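Beta subunit of photoactivated adenylyl cyclase (Beggiatoa sp. PS, PDB 5M2A) probably makes cyclic AMP from ATP when blue light is absorbed, pairing a flavin-binding BLUF sensor with a nucleotide cyclase catalytic domain. Local coordinates at residues 98-101 with 102-105; 164-167 with 168-172. One frame throughout, in Å; residues are numbered along the deposited sequence. Where two conformers were deposited one is given.

Interaction 1: residues 98-101 with 102-105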
ATOM      1  N   THR A  98      22.231 -27.831  -4.478  1.00 34.72           N
ATOM      2  CA  THR A  98      21.526 -27.465  -3.253  1.00 37.87           C
ATOM      3  C   THR A  98      22.528 -26.962  -2.226  1.00 37.72           C
ATOM      4  O   THR A  98      23.525 -27.633  -1.946  1.00 37.38           O
ATOM      5  CB  THR A  98      20.742 -28.647  -2.681  1.00 43.89           C
ATOM      6  OG1 THR A  98      19.732 -29.045  -3.615  1.00 43.47           O
ATOM      7  CG2 THR A  98      20.084 -28.260  -1.350  1.00 41.67           C
ATOM      8  N   ILE A  99      22.258 -25.790  -1.665  1.00 35.88           N
ATOM      9  CA  ILE A  99      23.139 -25.162  -0.690  1.00 37.62           C
ATOM     10  C   ILE A  99      22.330 -24.917   0.576  1.00 36.28           C
ATOM     11  O   ILE A  99      21.356 -24.156   0.556  1.00 30.56           O
ATOM     12  CB  ILE A  99      23.729 -23.850  -1.226  1.00 37.53           C
ATOM     13  CG1 ILE A  99      24.501 -24.107  -2.524  1.00 39.23           C
ATOM     14  CG2 ILE A  99      24.637 -23.220  -0.187  1.00 43.27           C
ATOM     15  CD1 ILE A  99      25.043 -22.854  -3.168  1.00 45.07           C
ATOM     16  N   ASN A 100      22.728 -25.564   1.671  1.00 37.94           N
ATOM     17  CA  ASN A 100      22.113 -25.327   2.976  1.00 37.04           C
ATOM     18  C   ASN A 100      22.867 -24.190   3.652  1.00 35.41           C
ATOM     19  O   ASN A 100      23.886 -24.411   4.313  1.00 39.51           O
ATOM     20  CB  ASN A 100      22.136 -26.584   3.836  1.00 42.50           C
ATOM     21  CG  ASN A 100      21.463 -26.376   5.176  1.00 44.21           C
ATOM     22  OD1 ASN A 100      20.943 -25.295   5.458  1.00 37.25           O
ATOM     23  ND2 ASN A 100      21.446 -27.416   6.001  1.00 50.34           N
ATOM     24  N   LEU A 101      22.358 -22.967   3.498  1.00 31.57           N
ATOM     25  CA  LEU A 101      23.045 -21.815   4.060  1.00 39.98           C
ATOM     26  C   LEU A 101      23.018 -21.804   5.584  1.00 41.81           C
ATOM     27  O   LEU A 101      23.860 -21.137   6.193  1.00 47.17           O
ATOM     28  CB  LEU A 101      22.439 -20.525   3.503  1.00 43.83           C
ATOM     29  CG  LEU A 101      23.466 -19.435   3.172  1.00 45.32           C
ATOM     30  CD1 LEU A 101      24.500 -19.960   2.197  1.00 47.32           C
ATOM     31  CD2 LEU A 101      22.799 -18.184   2.614  1.00 41.58           C
ATOM     32  N   ASN A 102      22.088 -22.530   6.214  1.00 38.46           N
ATOM     33  CA  ASN A 102      22.089 -22.615   7.672  1.00 48.17           C
ATOM     34  C   ASN A 102      23.372 -23.255   8.188  1.00 51.72           C
ATOM     35  O   ASN A 102      23.917 -22.832   9.213  1.00 57.63           O
ATOM     36  CB  ASN A 102      20.881 -23.411   8.178  1.00 47.78           C
ATOM     37  CG  ASN A 102      19.561 -22.879   7.668  1.00 49.10           C
ATOM     38  OD1 ASN A 102      19.160 -21.752   7.977  1.00 46.34           O
ATOM     39  ND2 ASN A 102      18.857 -23.705   6.903  1.00 48.81           N
ATOM     40  N   GLU A 103      23.865 -24.282   7.495  1.00 53.28           N
ATOM     41  CA  GLU A 103      25.027 -25.030   7.961  1.00 60.09           C
ATOM     42  C   GLU A 103      26.350 -24.332   7.684  1.00 58.72           C
ATOM     43  O   GLU A 103      27.385 -24.795   8.173  1.00 63.00           O
ATOM     44  CB  GLU A 103      25.061 -26.428   7.331  1.00 66.78           C
ATOM     45  CG  GLU A 103      23.983 -27.369   7.838  1.00 76.89           C
ATOM     46  CD  GLU A 103      23.958 -27.489   9.353  1.00 85.50           C
ATOM     47  OE1 GLU A 103      25.042 -27.555   9.974  1.00 86.94           O
ATOM     48  OE2 GLU A 103      22.846 -27.513   9.924  1.00 88.22           O
ATOM     49  N   ASN A 104      26.356 -23.246   6.918  1.00 54.08           N
ATOM     50  CA  ASN A 104      27.600 -22.547   6.630  1.00 56.06           C
ATOM     51  C   ASN A 104      27.958 -21.656   7.813  1.00 58.87           C
ATOM     52  O   ASN A 104      27.237 -20.701   8.122  1.00 61.40           O
ATOM     53  CB  ASN A 104      27.479 -21.731   5.347  1.00 54.15           C
ATOM     54  CG  ASN A 104      28.827 -21.295   4.808  1.00 58.07           C
ATOM     55  OD1 ASN A 104      29.765 -21.055   5.568  1.00 67.23           O
ATOM     56  ND2 ASN A 104      28.930 -21.186   3.490  1.00 57.92           N
ATOM     57  N   SER A 105      29.068 -21.974   8.475  1.00 60.40           N
ATOM     58  CA  SER A 105      29.539 -21.223   9.630  1.00 63.78           C
ATOM     59  C   SER A 105      30.813 -20.440   9.338  1.00 64.89           C
ATOM     60  O   SER A 105      31.436 -19.922  10.273  1.00 66.88           O
ATOM     61  CB  SER A 105      29.758 -22.168  10.815  1.00 68.00           C
ATOM     62  OG  SER A 105      30.502 -23.310  10.424  1.00 70.14           O
TER
HETATM   63  O   HOH W   1      20.078 -26.850   8.792  1.00 54.86           O

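Interaction 2: residues 164-167 with 168-172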
ATOM      1  N   PHE A 164     -20.373   1.872  11.512  1.00 22.79           N
ATOM      2  CA  PHE A 164     -19.008   1.862  12.032  1.00 23.24           C
ATOM      3  C   PHE A 164     -18.744   3.049  12.952  1.00 23.79           C
ATOM      4  O   PHE A 164     -17.958   2.932  13.901  1.00 24.45           O
ATOM      5  CB  PHE A 164     -18.011   1.835  10.875  1.00 22.59           C
ATOM      6  CG  PHE A 164     -16.591   1.613  11.315  1.00 23.24           C
ATOM      7  CD1 PHE A 164     -16.230   0.430  11.930  1.00 21.95           C
ATOM      8  CD2 PHE A 164     -15.629   2.594  11.117  1.00 24.22           C
ATOM      9  CE1 PHE A 164     -14.925   0.206  12.345  1.00 23.38           C
ATOM     10  CE2 PHE A 164     -14.319   2.381  11.526  1.00 24.62           C
ATOM     11  CZ  PHE A 164     -13.966   1.187  12.139  1.00 24.71           C
ATOM     12  N   SER A 165     -19.395   4.192  12.705  1.00 23.38           N
ATOM     13  CA  SER A 165     -19.225   5.332  13.600  0.70 29.59           C
ATOM     14  C   SER A 165     -19.697   5.003  15.008  1.00 28.69           C
ATOM     15  O   SER A 165     -19.096   5.453  15.988  1.00 30.19           O
ATOM     16  CB  SER A 165     -19.972   6.557  13.066  0.70 32.02           C
ATOM     17  OG  SER A 165     -19.334   7.055  11.906  0.70 38.58           O
ATOM     18  N   THR A 166     -20.763   4.215  15.133  1.00 28.13           N
ATOM     19  CA  THR A 166     -21.233   3.843  16.465  1.00 29.51           C
ATOM     20  C   THR A 166     -20.260   2.880  17.134  1.00 26.80           C
ATOM     21  O   THR A 166     -19.982   2.995  18.335  1.00 27.66           O
ATOM     22  CB  THR A 166     -22.623   3.218  16.371  1.00 32.27           C
ATOM     23  OG1 THR A 166     -23.503   4.105  15.659  1.00 32.89           O
ATOM     24  CG2 THR A 166     -23.181   2.957  17.755  1.00 38.40           C
ATOM     25  N   LEU A 167     -19.740   1.919  16.369  1.00 26.21           N
ATOM     26  CA  LEU A 167     -18.773   0.974  16.915  1.00 22.98           C
ATOM     27  C   LEU A 167     -17.518   1.684  17.409  1.00 27.22           C
ATOM     28  O   LEU A 167     -17.019   1.385  18.500  1.00 28.17           O
ATOM     29  CB  LEU A 167     -18.419  -0.069  15.856  1.00 24.79           C
ATOM     30  CG  LEU A 167     -19.620  -0.894  15.390  1.00 28.54           C
ATOM     31  CD1 LEU A 167     -19.263  -1.707  14.163  1.00 25.19           C
ATOM     32  CD2 LEU A 167     -20.130  -1.804  16.502  1.00 26.97           C
ATOM     33  N   THR A 168     -16.996   2.632  16.622  1.00 25.01           N
ATOM     34  CA  THR A 168     -15.799   3.353  17.052  1.00 28.04           C
ATOM     35  C   THR A 168     -16.088   4.272  18.225  1.00 32.76           C
ATOM     36  O   THR A 168     -15.201   4.517  19.052  1.00 36.93           O
ATOM     37  CB  THR A 168     -15.203   4.164  15.899  1.00 35.09           C
ATOM     38  OG1 THR A 168     -16.193   5.051  15.360  1.00 36.04           O
ATOM     39  CG2 THR A 168     -14.703   3.240  14.819  1.00 30.20           C
ATOM     40  N   GLU A 169     -17.314   4.785  18.321  1.00 34.05           N
ATOM     41  CA  GLU A 169     -17.661   5.653  19.440  1.00 31.95           C
ATOM     42  C   GLU A 169     -17.790   4.885  20.748  1.00 34.77           C
ATOM     43  O   GLU A 169     -17.446   5.417  21.809  1.00 39.06           O
ATOM     44  CB  GLU A 169     -18.965   6.398  19.149  1.00 38.89           C
ATOM     45  CG  GLU A 169     -19.382   7.347  20.266  1.00 46.48           C
ATOM     46  CD  GLU A 169     -20.696   8.051  19.992  1.00 60.05           C
ATOM     47  OE1 GLU A 169     -21.513   7.519  19.211  1.00 65.37           O
ATOM     48  OE2 GLU A 169     -20.913   9.142  20.558  1.00 69.35           O
ATOM     49  N   LYS A 170     -18.278   3.647  20.703  1.00 27.29           N
ATOM     50  CA  LYS A 170     -18.594   2.911  21.918  1.00 29.43           C
ATOM     51  C   LYS A 170     -17.576   1.834  22.283  1.00 25.87           C
ATOM     52  O   LYS A 170     -17.563   1.391  23.436  1.00 30.70           O
ATOM     53  CB  LYS A 170     -19.980   2.264  21.789  1.00 34.64           C
ATOM     54  CG  LYS A 170     -21.124   3.258  21.593  1.00 40.80           C
ATOM     55  CD  LYS A 170     -20.976   4.448  22.524  1.00 48.25           C
ATOM     56  CE  LYS A 170     -22.268   5.238  22.652  1.00 58.22           C
ATOM     57  NZ  LYS A 170     -23.115   4.747  23.781  1.00 61.41           N
ATOM     58  N   LEU A 171     -16.735   1.397  21.350  1.00 23.10           N
ATOM     59  CA  LEU A 171     -15.857   0.289  21.708  1.00 22.61           C
ATOM     60  C   LEU A 171     -14.452   0.785  22.033  1.00 25.51           C
ATOM     61  O   LEU A 171     -14.011   1.802  21.496  1.00 28.45           O
ATOM     62  CB  LEU A 171     -15.773  -0.713  20.555  1.00 21.15           C
ATOM     63  CG  LEU A 171     -17.023  -1.549  20.298  1.00 30.40           C
ATOM     64  CD1 LEU A 171     -16.818  -2.347  19.027  1.00 26.83           C
ATOM     65  CD2 LEU A 171     -17.293  -2.458  21.492  1.00 34.21           C
ATOM     66  N   PRO A 172     -13.722   0.110  22.919  1.00 24.30           N
ATOM     67  CA  PRO A 172     -12.311   0.458  23.119  1.00 23.30           C
ATOM     68  C   PRO A 172     -11.507   0.158  21.863  1.00 21.78           C
ATOM     69  O   PRO A 172     -11.845  -0.724  21.074  1.00 20.70           O
ATOM     70  CB  PRO A 172     -11.871  -0.431  24.285  1.00 28.92           C
ATOM     71  CG  PRO A 172     -12.888  -1.538  24.339  1.00 35.82           C
ATOM     72  CD  PRO A 172     -14.175  -0.941  23.847  1.00 30.77           C
TER

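Interaction 1: residues 98-101 with 102-105
Asn100 and Glu103 face each other across a tight bend that ends strand 97-100; Asn102 meets the oxygen end of the Asn100 amide and Glu103 its nitrogen end. Along Glu103, CB lies 3.8 Å from the backbone O of Asn100; CG then presses against the Asn100 amide, 3.1 Å from its ND2. The chain bends at chi2 (-53°), which leaves the carboxylate near that amide but not bonded to it. Instead, one water bridges them, accepting from Asn100 ND2 at 3.2 Å and donating to Glu103 OE2 at 3.1 Å. With CG anti to the backbone N (chi1 -178°), the Asn100 amide reaches over the residues that follow, and OD1 accepts from Asn102 ND2 at 3.0 Å, in the carbonyl plane, while the two amides stand nearly perpendicular. The same OD1 receives a weak bond from Asn102 N at 3.1 Å, so two N-H groups grip it. Backbone bonds wind the bend: Glu103 N to Asn100 O at 3.2 Å, then Asn104 N weakly to Leu101 O. Asn102 OD1 is bonded to Gln47 N, tying the bend to the end of strand 40-46, and Leu101 packs on Ile112 of the second subunit. With an alanine in place of Asn100, both Asn102 donors would probably lose their acceptor, and the water would probably keep only its Glu103 side of the bridge. The weak OD1 bond to the backbone N two residues on makes an Asx turn, here superposed on the first of two overlapping beta turns where an edge strand of the BLUF domain ends.

Interaction 2: residues 164-167 with 168-172
The Phe164 ring carries the methyl of Thr168 over one face: CG2 sits 3.6 Å from the ring centroid, 23° off the normal, a CH-pi contact shifted toward the rim, with CE2 the nearest ring atom at 3.4 Å. The side chains meet at about a right angle, one helical turn apart. Phe164 CG lies anti to the backbone N (chi1 -171°), which swings the ring alongside the next turn and beneath that methyl. Val176 and Val180 of helix 173-193 also touch the ring, as do Asp204 of the same chain and Leu272 of the second subunit; a magnesium ion bound at Asp160, Ile161 and Asp204 is about 3 Å from the Phe164 side chain. The other branch of Thr168 turns to the backbone. OG1 sits between the backbone N and the carbonyl carbon (chi1 56°), from where it reaches both Ser165 O at 3.0 Å and Phe164 O at 3.1 Å, and its one proton could serve either. Phe164 O accepts a nearly straight bond from Thr168 N, at 2.9 Å. Further on, Leu171 N bonds to Leu167 O at 2.9 Å as the chain leaves the helix, and the two leucines lie side by side, CD2 of Leu167 4.2 Å from CD1 of Leu171. Glu169 forms a salt bridge with Arg346 of helix 338-349, and Lys170 one with Glu350. Thr168 thus splits its chemistry: its methyl adds to the apolar cover of a ring beside the metal site, while its hydroxyl is turned back to the helix's own carbonyls.

In the fold
From the N terminus, the chain first builds the BLUF domain, where interaction 1 closes the bend after strand 97-100, leading toward helix 110-129. Helices 110-129 and 132-139 then carry it to the cyclase domain, whose strand 150-161 runs into short helix 164-170, the site of interaction 2, with helix 173-193 following. The two contacts come in series, neither nested nor crossing, and do not touch: their centres are 51 Å apart. Interaction 1 joins the edge of the sensor sheet to the loop before helix 110-129; interaction 2 binds successive turns of one helix beside the magnesium site. Each also meets the second subunit.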